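Local coordinates for protein L-Ala-D/L-Glu epimerase, a muconate lactonizing enzyme (Klebsiella pneumoniae subsp. pneumoniae MGH 78578, PDB 3FCP) that belongs to the enolase superfamily, joining an N-terminal alpha+beta domain to a TIM-barrel-like domain that holds a magnesium ion, at residues S70-Y75 with T103-A108; Q83-L88 with T111-A116; F167-G172 with R181-I186. One frame throughout, in Å; residues are numbered along the deposited sequence.

In the fold
Interactions 1 and 2 use the same helix, 103-121, the second contact further along it, with their centres 15 Å apart in the N-terminal domain; interaction 3 lies in the barrel domain, on the opposite side of the chain's centre and 36 and 42 Å away, centre to centre. All three are largely buried. Interaction 1 is purely apolar and joins two helices, whereas interaction 2 sets a loop against a helix with leucines and one bridging water. Interaction 3 adds a histidine to aliphatic packing between strand and helix, again with a bridging water. Neighbouring subunits reach residues of segments 70-75 and 83-88, while no other protein chain touches the segments of interaction 3.

Interaction 1: S70-Y75 with T103-A108; sequences SAITHY and TFAKSA
Ala71 and Ile72 meet Ala105 and Ala108 through aliphatic carbons, without a flat group between them; the imidazole of His74 is turned back on its own helix. Ser70 O lies in the plane of that ring, at its edge, and receives a weak bond from His74 ND1 at 3.4 Å, in addition to the helical bond from His74 N. The centre of the contact is Ala105. Its CB points at helix 65-80 and comes within 3.8 Å of Ala71 CB, a methyl-to-methyl touch. Ile72 CG1 approaches the same methyl from the next residue along, 4.0 Å from Ala105 CB. Ile72 starts out at an angle to the partner helix, but its CG1 branch, placed opposite the carbonyl carbon (chi1 -66°), is extended at chi2, which carries CD1 forward to 4.5 Å from Ala108 CB, one turn after Ala105. The spacing is consistent with alanines at the crossing: the short segments' axes come within 9.4 Å, and the CA atoms of Ile72 and Ala105 are 6.1 Å apart. The directions of the two segments differ by 72°, a steep crossing, in keeping with a touch of four residues and 124 Å² of buried surface. Ile10 and Ser12 of strand 7-17 also pack on Ile72, and Leu58 of the second subunit packs on Ala71. The arrangement is a steeply crossed helix pair with alanines at the crossing, within the helical part of the N-terminal domain of the mandelate racemase/muconate lactonizing enzyme family.

Interaction 2: Q83-L88 with T111-A116; sequences QPADNL and TALLDA
Leu88 puts one methyl on each of two consecutive leucines of the facing helix. Its CD2 comes within 3.7 Å of Leu114 CD2, the two side chains crossing at about a right angle, and its CD1 lies 4.1 Å from Leu113 CD1, where the crossing is oblique. The fork is that of the leucine itself; chi1 of -171° carries CG opposite the backbone N, and chi2 of 49° turns one methyl to each partner. Leu113 is engaged at its other branch as well. Its CD2 packs 3.8 Å from Ala85 O and more loosely against Ala85 CB, at 4.4 Å, so Leu113 meets both Ala85 in the loop and Leu88, three residues on, at the helix start. Leu114 leaves its helix at an angle, and its CG and CD2 end comes near Leu88.

The polar part of the contact is carried by a water. It donates one hydrogen bond to Ala85 O at 2.7 Å and another to Leu113 O at 2.9 Å, linking the backbones of loop and helix where Ala85 and Leu113 have their CA atoms 6.7 Å apart.

Further out, Asn87 occupies the N-cap position of helix 88-98, its OD1 accepting a hydrogen bond from Ala90 N, which probably helps to set the chain just ahead of Leu88; its ND2 binds Ala132 O of the third subunit. Leu40 of strand 33-42 and Leu91 of helix 88-98 pack on Leu113, while Pro281 packs on Leu114. The whole is a capped helix start, led in by a loop, set against helix 103-121 in the N-terminal domain of this enolase-superfamily protein.

Interaction 3: F167-G172 with R181-I186; sequences FKLKIG and RHTRAI
Leu169 and Thr183 mark the nearest backbone approach, with CA atoms 7.5 Å apart, and the CB atoms of Leu169 and Ile171 point to the helix while that of Lys170 points away. Leu169 and Ile186 reach toward each other tip to tip, Leu169 CD1 standing 3.6 Å from Ile186 CD1. The same CD1 also lies 4.0 Å from Thr183 OG1, and Ile186 CG2 packs against it too. Ile171 and His182 form the second patch: Ile171 CG2 comes to the imidazole's edge, close to its plane, 4.1 Å from His182 CD2.

A water in the ring plane is hydrogen-bonded to His182 NE2 at 2.9 Å and donates a 3.1 Å bond to Lys170 O. Since His182 ND1 is hydrogen-bonded to Thr148 OG1, partners at both nitrogens should hold the ring's rotation. Lys168 of the same strand, which does not touch the helix segment, forms salt bridges with Asp199, Glu225 and Glu327. The side chain of Ile171 is about 11 Å from the magnesium ion, which is bound by Asn201, Asp250 and Glu251.

These contacts seat helix 176-189 on strand 166-170 within the beta-alpha-beta unit completed by strand 195-199, the repeating arrangement of a TIM barrel in which helices pack outside parallel strands.

Interaction 1: S70-Y75 with T103-A108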
loop_
_atom_site.group_PDB
_atom_site.type_symbol
_atom_site.label_atom_id
_atom_site.label_comp_id
_atom_site.label_asym_id
_atom_site.label_seq_id
_atom_site.Cartn_x
_atom_site.Cartn_y
_atom_site.Cartn_z
ATOM N N SER A 70 -39.098 21.125 -8.636
ATOM C CA SER A 70 -39.735 19.919 -9.148
ATOM C C SER A 70 -39.659 18.776 -8.132
ATOM O O SER A 70 -40.650 18.096 -7.888
ATOM C CB SER A 70 -39.054 19.491 -10.455
ATOM O OG SER A 70 -39.476 18.200 -10.850
ATOM N N ALA A 71 -38.482 18.566 -7.546
ATOM C CA ALA A 71 -38.304 17.503 -6.556
ATOM C C ALA A 71 -39.261 17.705 -5.380
ATOM O O ALA A 71 -39.880 16.759 -4.902
ATOM C CB ALA A 71 -36.864 17.479 -6.060
ATOM N N ILE A 72 -39.385 18.947 -4.926
ATOM C CA ILE A 72 -40.271 19.260 -3.811
ATOM C C ILE A 72 -41.744 19.039 -4.154
ATOM O O ILE A 72 -42.470 18.370 -3.420
ATOM C CB ILE A 72 -40.067 20.722 -3.353
ATOM C CG1 ILE A 72 -38.665 20.872 -2.759
ATOM C CG2 ILE A 72 -41.150 21.120 -2.340
ATOM C CD1 ILE A 72 -38.243 22.300 -2.494
ATOM N N THR A 73 -42.178 19.596 -5.278
ATOM C CA THR A 73 -43.570 19.480 -5.711
ATOM C C THR A 73 -44.030 18.066 -6.063
ATOM O O THR A 73 -45.008 17.571 -5.507
ATOM C CB THR A 73 -43.847 20.378 -6.943
ATOM O OG1 THR A 73 -43.566 21.744 -6.612
ATOM C CG2 THR A 73 -45.316 20.254 -7.379
ATOM N N HIS A 74 -43.315 17.417 -6.977
ATOM C CA HIS A 74 -43.697 16.085 -7.439
ATOM C C HIS A 74 -43.326 14.872 -6.607
ATOM O O HIS A 74 -43.996 13.846 -6.701
ATOM C CB HIS A 74 -43.168 15.853 -8.852
ATOM C CG HIS A 74 -43.754 16.771 -9.875
ATOM N ND1 HIS A 74 -43.326 18.071 -10.041
ATOM C CD2 HIS A 74 -44.748 16.583 -10.776
ATOM C CE1 HIS A 74 -44.031 18.644 -11.002
ATOM N NE2 HIS A 74 -44.900 17.762 -11.463
ATOM N N TYR A 75 -42.276 14.972 -5.797
ATOM C CA TYR A 75 -41.836 13.818 -5.024
ATOM C C TYR A 75 -41.851 13.953 -3.508
ATOM O O TYR A 75 -42.471 13.145 -2.822
ATOM C CB TYR A 75 -40.442 13.406 -5.510
ATOM C CG TYR A 75 -40.456 12.966 -6.959
ATOM C CD1 TYR A 75 -40.910 11.695 -7.315
ATOM C CD2 TYR A 75 -40.100 13.846 -7.980
ATOM C CE1 TYR A 75 -41.013 11.312 -8.655
ATOM C CE2 TYR A 75 -40.203 13.474 -9.326
ATOM C CZ TYR A 75 -40.663 12.207 -9.654
ATOM O OH TYR A 75 -40.798 11.841 -10.974
ATOM N N THR A 103 -30.118 16.576 -2.665
ATOM C CA THR A 103 -29.814 17.087 -1.333
ATOM C C THR A 103 -30.240 18.543 -1.126
ATOM O O THR A 103 -30.522 18.958 0.001
ATOM C CB THR A 103 -28.299 16.950 -1.026
ATOM O OG1 THR A 103 -27.543 17.658 -2.018
ATOM C CG2 THR A 103 -27.880 15.479 -1.032
ATOM N N PHE A 104 -30.273 19.321 -2.207
ATOM C CA PHE A 104 -30.681 20.718 -2.107
ATOM C C PHE A 104 -32.159 20.770 -1.702
ATOM O O PHE A 104 -32.532 21.493 -0.776
ATOM C CB PHE A 104 -30.467 21.446 -3.443
ATOM C CG PHE A 104 -29.043 21.915 -3.665
ATOM C CD1 PHE A 104 -28.767 23.268 -3.856
ATOM C CD2 PHE A 104 -27.986 21.007 -3.688
ATOM C CE1 PHE A 104 -27.452 23.715 -4.067
ATOM C CE2 PHE A 104 -26.667 21.435 -3.897
ATOM C CZ PHE A 104 -26.399 22.794 -4.088
ATOM N N ALA A 105 -32.990 19.994 -2.395
ATOM C CA ALA A 105 -34.418 19.929 -2.091
ATOM C C ALA A 105 -34.616 19.395 -0.665
ATOM O O ALA A 105 -35.412 19.928 0.099
ATOM C CB ALA A 105 -35.127 19.024 -3.095
ATOM N N LYS A 106 -33.890 18.336 -0.313
ATOM C CA LYS A 106 -33.999 17.755 1.022
ATOM C C LYS A 106 -33.598 18.759 2.099
ATOM O O LYS A 106 -34.200 18.806 3.170
ATOM C CB LYS A 106 -33.124 16.504 1.134
ATOM C CG LYS A 106 -33.619 15.333 0.299
ATOM C CD LYS A 106 -32.611 14.183 0.287
ATOM C CE LYS A 106 -33.139 12.997 -0.514
ATOM N NZ LYS A 106 -32.103 11.931 -0.704
ATOM N N SER A 107 -32.585 19.570 1.814
ATOM C CA SER A 107 -32.128 20.559 2.782
ATOM C C SER A 107 -33.204 21.606 3.093
ATOM O O SER A 107 -33.353 22.027 4.243
ATOM C CB SER A 107 -30.868 21.254 2.268
ATOM O OG SER A 107 -30.527 22.338 3.108
ATOM N N ALA A 108 -33.938 22.035 2.072
ATOM C CA ALA A 108 -35.004 23.019 2.271
ATOM C C ALA A 108 -36.079 22.415 3.174
ATOM O O ALA A 108 -36.574 23.068 4.092
ATOM C CB ALA A 108 -35.610 23.432 0.926
#

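Interaction 2: Q83-L88 with T111-A116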
loop_
_atom_site.group_PDB
_atom_site.type_symbol
_atom_site.label_atom_id
_atom_site.label_comp_id
_atom_site.label_asym_id
_atom_site.label_seq_id
_atom_site.Cartn_x
_atom_site.Cartn_y
_atom_site.Cartn_z
ATOM N N GLN A 83 -47.340 12.274 7.222
ATOM C CA GLN A 83 -46.338 11.702 8.119
ATOM C C GLN A 83 -46.114 12.555 9.365
ATOM O O GLN A 83 -46.281 13.777 9.334
ATOM C CB GLN A 83 -44.998 11.547 7.390
ATOM C CG GLN A 83 -45.027 10.608 6.190
ATOM C CD GLN A 83 -45.238 9.163 6.596
ATOM O OE1 GLN A 83 -44.505 8.634 7.428
ATOM N NE2 GLN A 83 -46.237 8.518 6.010
ATOM N N PRO A 84 -45.743 11.916 10.489
ATOM C CA PRO A 84 -45.500 12.680 11.718
ATOM C C PRO A 84 -44.362 13.656 11.426
ATOM O O PRO A 84 -43.280 13.247 11.000
ATOM C CB PRO A 84 -45.116 11.600 12.724
ATOM C CG PRO A 84 -45.958 10.431 12.275
ATOM C CD PRO A 84 -45.756 10.467 10.762
ATOM N N ALA A 85 -44.619 14.940 11.658
ATOM C CA ALA A 85 -43.658 15.999 11.372
ATOM C C ALA A 85 -42.604 16.278 12.438
ATOM O O ALA A 85 -41.676 17.050 12.203
ATOM C CB ALA A 85 -44.422 17.294 11.053
ATOM N N ASP A 86 -42.740 15.646 13.597
ATOM C CA ASP A 86 -41.820 15.855 14.712
ATOM C C ASP A 86 -40.662 14.860 14.752
ATOM O O ASP A 86 -39.694 15.058 15.485
ATOM C CB ASP A 86 -42.594 15.729 16.019
ATOM C CG ASP A 86 -43.277 14.380 16.142
ATOM O OD1 ASP A 86 -44.152 14.086 15.299
ATOM O OD2 ASP A 86 -42.932 13.609 17.058
ATOM N N ASN A 87 -40.765 13.788 13.977
ATOM C CA ASN A 87 -39.742 12.749 13.982
ATOM C C ASN A 87 -38.768 12.901 12.814
ATOM O O ASN A 87 -38.938 12.259 11.777
ATOM C CB ASN A 87 -40.421 11.377 13.921
ATOM C CG ASN A 87 -39.507 10.251 14.362
ATOM O OD1 ASN A 87 -38.325 10.232 14.034
ATOM N ND2 ASN A 87 -40.059 9.297 15.100
ATOM N N LEU A 88 -37.752 13.745 12.982
ATOM C CA LEU A 88 -36.786 13.965 11.912
ATOM C C LEU A 88 -36.056 12.694 11.452
ATOM O O LEU A 88 -35.794 12.530 10.265
ATOM C CB LEU A 88 -35.764 15.027 12.325
ATOM C CG LEU A 88 -34.819 15.499 11.210
ATOM C CD1 LEU A 88 -35.606 15.860 9.957
ATOM C CD2 LEU A 88 -34.026 16.699 11.704
ATOM N N THR A 111 -34.831 21.854 6.780
ATOM C CA THR A 111 -34.761 23.149 7.442
ATOM C C THR A 111 -36.142 23.545 7.955
ATOM O O THR A 111 -36.295 23.959 9.109
ATOM C CB THR A 111 -34.264 24.245 6.474
ATOM O OG1 THR A 111 -32.932 23.933 6.042
ATOM C CG2 THR A 111 -34.270 25.618 7.166
ATOM N N ALA A 112 -37.147 23.404 7.096
ATOM C CA ALA A 112 -38.514 23.761 7.460
ATOM C C ALA A 112 -39.019 22.890 8.607
ATOM O O ALA A 112 -39.684 23.382 9.527
ATOM C CB ALA A 112 -39.435 23.628 6.237
ATOM N N LEU A 113 -38.707 21.598 8.549
ATOM C CA LEU A 113 -39.119 20.667 9.593
ATOM C C LEU A 113 -38.511 21.091 10.922
ATOM O O LEU A 113 -39.189 21.074 11.957
ATOM C CB LEU A 113 -38.669 19.237 9.254
ATOM C CG LEU A 113 -39.459 18.542 8.142
ATOM C CD1 LEU A 113 -38.752 17.260 7.715
ATOM C CD2 LEU A 113 -40.870 18.247 8.645
ATOM N N LEU A 114 -37.234 21.463 10.896
ATOM C CA LEU A 114 -36.552 21.905 12.110
ATOM C C LEU A 114 -37.105 23.246 12.598
ATOM O O LEU A 114 -37.234 23.468 13.800
ATOM C CB LEU A 114 -35.041 22.017 11.868
ATOM C CG LEU A 114 -34.272 20.689 11.799
ATOM C CD1 LEU A 114 -32.862 20.932 11.291
ATOM C CD2 LEU A 114 -34.246 20.035 13.179
ATOM N N ASP A 115 -37.422 24.140 11.668
ATOM C CA ASP A 115 -37.981 25.444 12.031
ATOM C C ASP A 115 -39.289 25.225 12.793
ATOM O O ASP A 115 -39.491 25.783 13.869
ATOM C CB ASP A 115 -38.232 26.284 10.763
ATOM C CG ASP A 115 -38.742 27.695 11.067
ATOM O OD1 ASP A 115 -38.392 28.256 12.128
ATOM O OD2 ASP A 115 -39.482 28.254 10.225
ATOM N N ALA A 116 -40.156 24.378 12.245
ATOM C CA ALA A 116 -41.450 24.094 12.856
ATOM C C ALA A 116 -41.360 23.389 14.207
ATOM O O ALA A 116 -42.086 23.737 15.137
ATOM C CB ALA A 116 -42.320 23.274 11.891
HETATM O O HOH W 1 -41.768 19.766 11.982
#

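Interaction 3: F167-G172 with R181-I186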
loop_
_atom_site.group_PDB
_atom_site.type_symbol
_atom_site.label_atom_id
_atom_site.label_comp_id
_atom_site.label_asym_id
_atom_site.label_seq_id
_atom_site.Cartn_x
_atom_site.Cartn_y
_atom_site.Cartn_z
ATOM N N PHE A 167 -10.376 37.063 4.178
ATOM C CA PHE A 167 -10.876 37.262 2.828
ATOM C C PHE A 167 -10.709 36.000 1.991
ATOM O O PHE A 167 -9.717 35.285 2.118
ATOM C CB PHE A 167 -10.127 38.419 2.161
ATOM C CG PHE A 167 -10.248 39.722 2.900
ATOM C CD1 PHE A 167 -11.395 40.501 2.781
ATOM C CD2 PHE A 167 -9.229 40.156 3.738
ATOM C CE1 PHE A 167 -11.526 41.702 3.490
ATOM C CE2 PHE A 167 -9.352 41.354 4.452
ATOM C CZ PHE A 167 -10.503 42.124 4.326
ATOM N N LYS A 168 -11.695 35.735 1.142
ATOM C CA LYS A 168 -11.660 34.584 0.248
ATOM C C LYS A 168 -11.592 35.130 -1.172
ATOM O O LYS A 168 -12.497 35.832 -1.619
ATOM C CB LYS A 168 -12.915 33.725 0.437
ATOM C CG LYS A 168 -13.146 32.691 -0.657
ATOM C CD LYS A 168 -14.359 31.813 -0.356
ATOM C CE LYS A 168 -14.820 31.064 -1.600
ATOM N NZ LYS A 168 -15.843 30.012 -1.305
ATOM N N LEU A 169 -10.509 34.824 -1.877
ATOM C CA LEU A 169 -10.345 35.310 -3.242
ATOM C C LEU A 169 -10.704 34.227 -4.243
ATOM O O LEU A 169 -10.260 33.081 -4.122
ATOM C CB LEU A 169 -8.901 35.755 -3.490
ATOM C CG LEU A 169 -8.107 36.368 -2.336
ATOM C CD1 LEU A 169 -6.757 36.841 -2.869
ATOM C CD2 LEU A 169 -8.874 37.507 -1.704
ATOM N N LYS A 170 -11.515 34.581 -5.229
ATOM C CA LYS A 170 -11.889 33.607 -6.237
ATOM C C LYS A 170 -10.973 33.768 -7.436
ATOM O O LYS A 170 -10.748 34.880 -7.922
ATOM C CB LYS A 170 -13.358 33.774 -6.636
ATOM C CG LYS A 170 -14.310 33.532 -5.463
ATOM C CD LYS A 170 -15.610 32.849 -5.881
ATOM C CE LYS A 170 -15.372 31.422 -6.367
ATOM N NZ LYS A 170 -16.662 30.715 -6.672
ATOM N N ILE A 171 -10.421 32.650 -7.888
ATOM C CA ILE A 171 -9.516 32.651 -9.025
ATOM C C ILE A 171 -9.793 31.410 -9.850
ATOM O O ILE A 171 -10.695 30.640 -9.526
ATOM C CB ILE A 171 -8.047 32.632 -8.564
ATOM C CG1 ILE A 171 -7.807 31.422 -7.654
ATOM C CG2 ILE A 171 -7.720 33.921 -7.819
ATOM C CD1 ILE A 171 -6.371 31.259 -7.199
ATOM N N GLY A 172 -9.012 31.219 -10.909
ATOM C CA GLY A 172 -9.195 30.062 -11.762
ATOM C C GLY A 172 -9.873 30.393 -13.079
ATOM O O GLY A 172 -10.067 29.515 -13.913
ATOM N N ARG A 181 -0.464 36.600 -9.885
ATOM C CA ARG A 181 -0.028 37.985 -9.697
ATOM C C ARG A 181 -1.147 38.744 -8.997
ATOM O O ARG A 181 -0.901 39.617 -8.162
ATOM C CB ARG A 181 0.292 38.630 -11.048
ATOM C CG ARG A 181 1.522 38.034 -11.718
ATOM C CD ARG A 181 1.714 38.525 -13.145
ATOM N NE ARG A 181 1.811 39.980 -13.241
ATOM C CZ ARG A 181 0.768 40.796 -13.352
ATOM N NH1 ARG A 181 -0.465 40.305 -13.383
ATOM N NH2 ARG A 181 0.955 42.108 -13.434
ATOM N N HIS A 182 -2.381 38.395 -9.348
ATOM C CA HIS A 182 -3.563 39.004 -8.746
ATOM C C HIS A 182 -3.567 38.703 -7.248
ATOM O O HIS A 182 -3.677 39.608 -6.421
ATOM C CB HIS A 182 -4.826 38.430 -9.398
ATOM C CG HIS A 182 -6.093 38.734 -8.658
ATOM N ND1 HIS A 182 -6.640 39.997 -8.600
ATOM C CD2 HIS A 182 -6.931 37.928 -7.959
ATOM C CE1 HIS A 182 -7.762 39.957 -7.902
ATOM N NE2 HIS A 182 -7.961 38.714 -7.501
ATOM N N THR A 183 -3.430 37.427 -6.900
ATOM C CA THR A 183 -3.441 37.032 -5.499
ATOM C C THR A 183 -2.244 37.590 -4.734
ATOM O O THR A 183 -2.390 38.051 -3.604
ATOM C CB THR A 183 -3.511 35.480 -5.349
ATOM O OG1 THR A 183 -3.336 35.120 -3.969
ATOM C CG2 THR A 183 -2.442 34.811 -6.173
ATOM N N ARG A 184 -1.064 37.571 -5.347
ATOM C CA ARG A 184 0.126 38.098 -4.681
ATOM C C ARG A 184 -0.076 39.570 -4.312
ATOM O O ARG A 184 0.285 39.996 -3.214
ATOM C CB ARG A 184 1.355 37.959 -5.581
ATOM C CG ARG A 184 2.660 38.363 -4.897
ATOM C CD ARG A 184 3.844 38.261 -5.847
ATOM N NE ARG A 184 4.038 36.898 -6.338
ATOM C CZ ARG A 184 4.423 35.875 -5.579
ATOM N NH1 ARG A 184 4.572 34.668 -6.115
ATOM N NH2 ARG A 184 4.667 36.056 -4.286
ATOM N N ALA A 185 -0.662 40.337 -5.229
ATOM C CA ALA A 185 -0.916 41.759 -4.994
ATOM C C ALA A 185 -1.820 41.962 -3.783
ATOM O O ALA A 185 -1.565 42.823 -2.934
ATOM C CB ALA A 185 -1.553 42.388 -6.232
ATOM N N ILE A 186 -2.877 41.160 -3.699
ATOM C CA ILE A 186 -3.811 41.263 -2.588
ATOM C C ILE A 186 -3.149 40.856 -1.278
ATOM O O ILE A 186 -3.378 41.475 -0.237
ATOM C CB ILE A 186 -5.062 40.390 -2.836
ATOM C CG1 ILE A 186 -5.807 40.907 -4.070
ATOM C CG2 ILE A 186 -5.978 40.430 -1.617
ATOM C CD1 ILE A 186 -6.967 40.039 -4.512
HETATM O O HOH W 2 -10.046 37.293 -6.148
#